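Local coordinates for extracellular solute-binding protein family 1 (Alicyclobacillus acidocaldarius subsp. acidocaldarius, PDB 4OVJ) that probably captures a solute outside the cell and delivers it to an ABC transporter, as other family 1 extracellular solute-binding proteins do, at residues Gly152-Ala164 / Leu277-Leu290. Sequence-based numbering, arbitrary orientation.
Sequences GYHGQRVSWQQWA and LALPPTQPGGEEGL
Arg157 and Glu288 form an end-on, two-pronged salt bridge: NH2 of Arg157 meets the syn lone pair of Glu288 OE2 at 2.8 Å, NH1 reaches OE1, and the guanidinium and carboxylate planes lie only 14° apart. The arginine chain, extended from CG to NE, also brings NE to Pro280 O (2.7 Å), nearly in the guanidinium plane. Thr282 CG2 sits over the centre of one guanidinium face and Leu279 CD1 over the other. Glu288, bent at chi2 (56°), is steadied from its own side, since the anti lone pair of OE2 takes Leu290 N.

Backbone bonds flank a single beta bridge between Ser159 and Thr282: Thr282 N donates to Val158 O (2.8 Å) and Trp160 N to Thr282 O (2.9 Å). Ser159 is also the N-cap of helix 160-174, in a capping box with Gln162, its OG accepting from Gln162 N while Gln162 OE1 accepts from Ser159 N. Two waters bridge the two backbones, one from Gly155 O to Leu279 N, the other from Val158 N to Leu279 O.

Apolar packing centres on Pro281, which fits into the corner between two indoles: its CB lies over the six-membered ring of Trp160 (3.9 Å to the centroid) and its CG over the five-membered ring of Trp163, both CH-pi contacts.

The contact ties the loop leading into helix 160-174 to the loop after strand 275-278, within one lobe of the two-lobed solute-binding fold. Trp160 NE1 bonds to Gln194 on helix 185-194 and Trp163 NE1 to Glu179. Pro281 and Trp163 both rest on Val141 of strand 128-144, which pairs antiparallel with strand 275-278, while Val365 of helix 350-365 packs against the Arg157–Glu288 pair.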
loop_
_atom_site.group_PDB
_atom_site.type_symbol
_atom_site.label_atom_id
_atom_site.label_comp_id
_atom_site.label_asym_id
_atom_site.label_seq_id
_atom_site.Cartn_x
_atom_site.Cartn_y
_atom_site.Cartn_z
ATOM N N GLY A 152 9.828 14.350 24.145
ATOM C CA GLY A 152 10.808 14.959 23.264
ATOM C C GLY A 152 10.943 14.278 21.914
ATOM O O GLY A 152 12.010 14.332 21.293
ATOM N N TYR A 153 9.861 13.640 21.462
ATOM C CA TYR A 153 9.819 12.997 20.158
ATOM C C TYR A 153 9.030 13.849 19.170
ATOM O O TYR A 153 7.872 14.176 19.418
ATOM C CB TYR A 153 9.192 11.604 20.245
ATOM C CG TYR A 153 9.155 10.956 18.882
ATOM C CD1 TYR A 153 10.313 10.492 18.301
ATOM C CD2 TYR A 153 7.972 10.871 18.152
ATOM C CE1 TYR A 153 10.307 9.929 17.039
ATOM C CE2 TYR A 153 7.952 10.309 16.896
ATOM C CZ TYR A 153 9.133 9.841 16.342
ATOM O OH TYR A 153 9.138 9.290 15.093
ATOM N N HIS A 154 9.648 14.177 18.036
ATOM C CA HIS A 154 9.071 15.103 17.073
ATOM C C HIS A 154 9.027 14.560 15.644
ATOM O O HIS A 154 8.988 15.332 14.681
ATOM C CB HIS A 154 9.855 16.421 17.121
ATOM C CG HIS A 154 9.932 17.010 18.493
ATOM N ND1 HIS A 154 11.120 17.369 19.083
ATOM C CD2 HIS A 154 8.965 17.260 19.407
ATOM C CE1 HIS A 154 10.880 17.848 20.288
ATOM N NE2 HIS A 154 9.583 17.781 20.516
ATOM N N GLY A 155 9.043 13.234 15.510
ATOM C CA GLY A 155 8.752 12.584 14.241
ATOM C C GLY A 155 9.919 12.034 13.452
ATOM O O GLY A 155 9.721 11.506 12.356
ATOM N N GLN A 156 11.122 12.124 14.000
ATOM C CA GLN A 156 12.301 11.592 13.317
ATOM C C GLN A 156 12.210 10.080 13.248
ATOM O O GLN A 156 11.610 9.432 14.119
ATOM C CB GLN A 156 13.597 12.033 14.015
ATOM C CG GLN A 156 13.952 11.293 15.299
ATOM C CD GLN A 156 13.374 11.894 16.580
ATOM O OE1 GLN A 156 12.492 12.795 16.582
ATOM N NE2 GLN A 156 13.852 11.367 17.695
ATOM N N ARG A 157 12.816 9.497 12.225
ATOM C CA ARG A 157 12.809 8.056 12.131
ATOM C C ARG A 157 13.752 7.480 13.181
ATOM O O ARG A 157 14.877 7.979 13.354
ATOM C CB ARG A 157 13.203 7.589 10.753
ATOM C CG ARG A 157 12.670 6.208 10.452
ATOM C CD ARG A 157 13.111 5.725 9.083
ATOM N NE ARG A 157 12.380 4.516 8.733
ATOM C CZ ARG A 157 12.655 3.745 7.694
ATOM N NH1 ARG A 157 13.639 4.077 6.862
ATOM N NH2 ARG A 157 11.925 2.658 7.475
ATOM N N VAL A 158 13.319 6.426 13.862
ATOM C CA VAL A 158 14.114 5.832 14.918
ATOM C C VAL A 158 14.191 4.324 14.753
ATOM O O VAL A 158 13.452 3.751 13.960
ATOM C CB VAL A 158 13.541 6.159 16.315
ATOM C CG1 VAL A 158 13.680 7.639 16.629
ATOM C CG2 VAL A 158 12.096 5.721 16.424
ATOM N N SER A 159 15.084 3.698 15.509
ATOM C CA SER A 159 15.158 2.243 15.554
ATOM C C SER A 159 14.041 1.681 16.423
ATOM O O SER A 159 13.448 2.393 17.234
ATOM C CB SER A 159 16.479 1.788 16.140
ATOM O OG SER A 159 16.511 2.121 17.511
ATOM N N TRP A 160 13.781 0.390 16.276
ATOM C CA TRP A 160 12.774 -0.271 17.119
ATOM C C TRP A 160 13.080 -0.102 18.618
ATOM O O TRP A 160 12.178 0.161 19.416
ATOM C CB TRP A 160 12.692 -1.763 16.785
ATOM C CG TRP A 160 12.027 -2.092 15.491
ATOM C CD1 TRP A 160 12.603 -2.665 14.413
ATOM C CD2 TRP A 160 10.644 -1.927 15.164
ATOM N NE1 TRP A 160 11.691 -2.838 13.419
ATOM C CE2 TRP A 160 10.468 -2.406 13.861
ATOM C CE3 TRP A 160 9.535 -1.412 15.850
ATOM C CZ2 TRP A 160 9.234 -2.390 13.220
ATOM C CZ3 TRP A 160 8.311 -1.403 15.223
ATOM C CH2 TRP A 160 8.164 -1.898 13.917
ATOM N N GLN A 161 14.340 -0.258 19.011
ATOM C CA GLN A 161 14.691 -0.111 20.429
ATOM C C GLN A 161 14.574 1.342 20.896
ATOM O O GLN A 161 14.115 1.611 22.006
ATOM C CB GLN A 161 16.074 -0.691 20.711
ATOM C CG GLN A 161 16.097 -2.224 20.662
ATOM C CD GLN A 161 15.337 -2.832 21.836
ATOM O OE1 GLN A 161 15.489 -2.378 22.970
ATOM N NE2 GLN A 161 14.492 -3.833 21.567
ATOM N N GLN A 162 14.955 2.292 20.048
ATOM C CA GLN A 162 14.756 3.689 20.391
ATOM C C GLN A 162 13.264 4.016 20.530
ATOM O O GLN A 162 12.857 4.731 21.432
ATOM C CB GLN A 162 15.394 4.601 19.352
ATOM C CG GLN A 162 16.921 4.559 19.339
ATOM C CD GLN A 162 17.545 5.218 18.109
ATOM O OE1 GLN A 162 16.904 5.408 17.071
ATOM N NE2 GLN A 162 18.820 5.543 18.219
ATOM N N TRP A 163 12.465 3.473 19.622
ATOM C CA TRP A 163 11.035 3.634 19.654
ATOM C C TRP A 163 10.422 3.071 20.942
ATOM O O TRP A 163 9.611 3.730 21.574
ATOM C CB TRP A 163 10.426 2.982 18.410
ATOM C CG TRP A 163 8.961 3.187 18.253
ATOM C CD1 TRP A 163 8.019 2.211 18.123
ATOM C CD2 TRP A 163 8.259 4.437 18.175
ATOM N NE1 TRP A 163 6.774 2.774 17.958
ATOM C CE2 TRP A 163 6.894 4.136 17.978
ATOM C CE3 TRP A 163 8.651 5.778 18.227
ATOM C CZ2 TRP A 163 5.928 5.121 17.855
ATOM C CZ3 TRP A 163 7.683 6.759 18.096
ATOM C CH2 TRP A 163 6.336 6.423 17.928
ATOM N N ALA A 164 10.814 1.861 21.329
ATOM C CA ALA A 164 10.313 1.264 22.576
ATOM C C ALA A 164 10.617 2.140 23.784
ATOM O O ALA A 164 9.765 2.317 24.662
ATOM C CB ALA A 164 10.877 -0.136 22.766
ATOM N N LEU A 277 2.964 12.310 11.267
ATOM C CA LEU A 277 3.419 11.105 10.609
ATOM C C LEU A 277 4.929 10.954 10.673
ATOM O O LEU A 277 5.680 11.909 10.472
ATOM C CB LEU A 277 2.974 11.126 9.157
ATOM C CG LEU A 277 1.487 11.357 8.897
ATOM C CD1 LEU A 277 1.198 11.477 7.412
ATOM C CD2 LEU A 277 0.697 10.216 9.485
ATOM N N ALA A 278 5.359 9.735 10.950
ATOM C CA ALA A 278 6.765 9.358 10.888
ATOM C C ALA A 278 6.907 8.117 10.042
ATOM O O ALA A 278 5.973 7.324 9.925
ATOM C CB ALA A 278 7.310 9.097 12.268
ATOM N N LEU A 279 8.081 7.936 9.445
ATOM C CA LEU A 279 8.372 6.645 8.828
ATOM C C LEU A 279 8.496 5.588 9.927
ATOM O O LEU A 279 8.913 5.893 11.048
ATOM C CB LEU A 279 9.659 6.701 8.005
ATOM C CG LEU A 279 9.600 7.636 6.802
ATOM C CD1 LEU A 279 10.974 7.699 6.145
ATOM C CD2 LEU A 279 8.528 7.210 5.803
ATOM N N PRO A 280 8.150 4.334 9.617
ATOM C CA PRO A 280 8.196 3.308 10.653
ATOM C C PRO A 280 9.619 2.962 11.101
ATOM O O PRO A 280 10.594 3.241 10.383
ATOM C CB PRO A 280 7.485 2.105 10.029
ATOM C CG PRO A 280 7.220 2.445 8.623
ATOM C CD PRO A 280 7.654 3.841 8.325
ATOM N N PRO A 281 9.749 2.394 12.306
ATOM C CA PRO A 281 11.082 2.230 12.866
ATOM C C PRO A 281 11.972 1.278 12.104
ATOM O O PRO A 281 11.489 0.406 11.390
ATOM C CB PRO A 281 10.815 1.687 14.269
ATOM C CG PRO A 281 9.460 2.151 14.596
ATOM C CD PRO A 281 8.714 2.077 13.303
ATOM N N THR A 282 13.271 1.477 12.270
ATOM C CA THR A 282 14.275 0.715 11.576
ATOM C C THR A 282 14.910 -0.360 12.450
ATOM O O THR A 282 14.828 -0.315 13.680
ATOM C CB THR A 282 15.384 1.654 11.060
ATOM O OG1 THR A 282 15.992 2.339 12.157
ATOM C CG2 THR A 282 14.813 2.658 10.093
ATOM N N GLN A 283 15.559 -1.320 11.787
ATOM C CA GLN A 283 16.321 -2.358 12.459
ATOM C C GLN A 283 17.815 -2.126 12.250
ATOM O O GLN A 283 18.310 -2.297 11.156
ATOM C CB GLN A 283 15.957 -3.727 11.905
ATOM C CG GLN A 283 16.776 -4.866 12.478
ATOM C CD GLN A 283 16.669 -4.953 13.982
ATOM O OE1 GLN A 283 15.575 -5.082 14.524
ATOM N NE2 GLN A 283 17.799 -4.858 14.665
ATOM N N PRO A 284 18.544 -1.784 13.319
ATOM C CA PRO A 284 19.993 -1.666 13.191
ATOM C C PRO A 284 20.632 -2.982 12.746
ATOM O O PRO A 284 20.261 -4.054 13.234
ATOM C CB PRO A 284 20.429 -1.245 14.593
ATOM C CG PRO A 284 19.229 -0.524 15.141
ATOM C CD PRO A 284 18.060 -1.305 14.622
ATOM N N GLY A 285 21.536 -2.892 11.772
ATOM C CA GLY A 285 22.151 -4.067 11.161
ATOM C C GLY A 285 21.227 -4.772 10.179
ATOM O O GLY A 285 21.567 -5.823 9.656
ATOM N N GLY A 286 20.052 -4.200 9.948
ATOM C CA GLY A 286 19.067 -4.756 9.042
ATOM C C GLY A 286 19.052 -4.126 7.656
ATOM O O GLY A 286 19.857 -3.251 7.324
ATOM N N GLU A 287 18.132 -4.604 6.843
ATOM C CA GLU A 287 17.847 -4.063 5.524
ATOM C C GLU A 287 16.661 -3.121 5.667
ATOM O O GLU A 287 16.018 -3.069 6.724
ATOM C CB GLU A 287 17.521 -5.215 4.558
ATOM C CG GLU A 287 18.674 -6.213 4.458
ATOM C CD GLU A 287 18.512 -7.288 3.395
ATOM O OE1 GLU A 287 17.588 -7.192 2.567
ATOM O OE2 GLU A 287 19.327 -8.248 3.397
ATOM N N GLU A 288 16.350 -2.388 4.609
ATOM C CA GLU A 288 15.169 -1.533 4.624
ATOM C C GLU A 288 13.920 -2.392 4.481
ATOM O O GLU A 288 13.788 -3.163 3.519
ATOM C CB GLU A 288 15.229 -0.479 3.512
ATOM C CG GLU A 288 14.018 0.451 3.447
ATOM C CD GLU A 288 13.757 1.189 4.757
ATOM O OE1 GLU A 288 14.605 2.025 5.135
ATOM O OE2 GLU A 288 12.702 0.950 5.408
ATOM N N GLY A 289 13.008 -2.263 5.442
ATOM C CA GLY A 289 11.731 -2.954 5.387
ATOM C C GLY A 289 10.684 -2.280 4.528
ATOM O O GLY A 289 9.791 -2.946 3.996
ATOM N N LEU A 290 10.757 -0.956 4.409
ATOM C CA LEU A 290 9.659 -0.212 3.818
ATOM C C LEU A 290 9.572 -0.468 2.320
ATOM O O LEU A 290 10.584 -0.551 1.633
ATOM C CB LEU A 290 9.833 1.276 4.071
ATOM C CG LEU A 290 8.596 2.159 3.889
ATOM C CD1 LEU A 290 7.493 1.802 4.882
ATOM C CD2 LEU A 290 9.005 3.623 4.028
HETATM O O HOH W 1 10.112 9.869 10.118
HETATM O O HOH W 2 10.484 5.626 13.321
#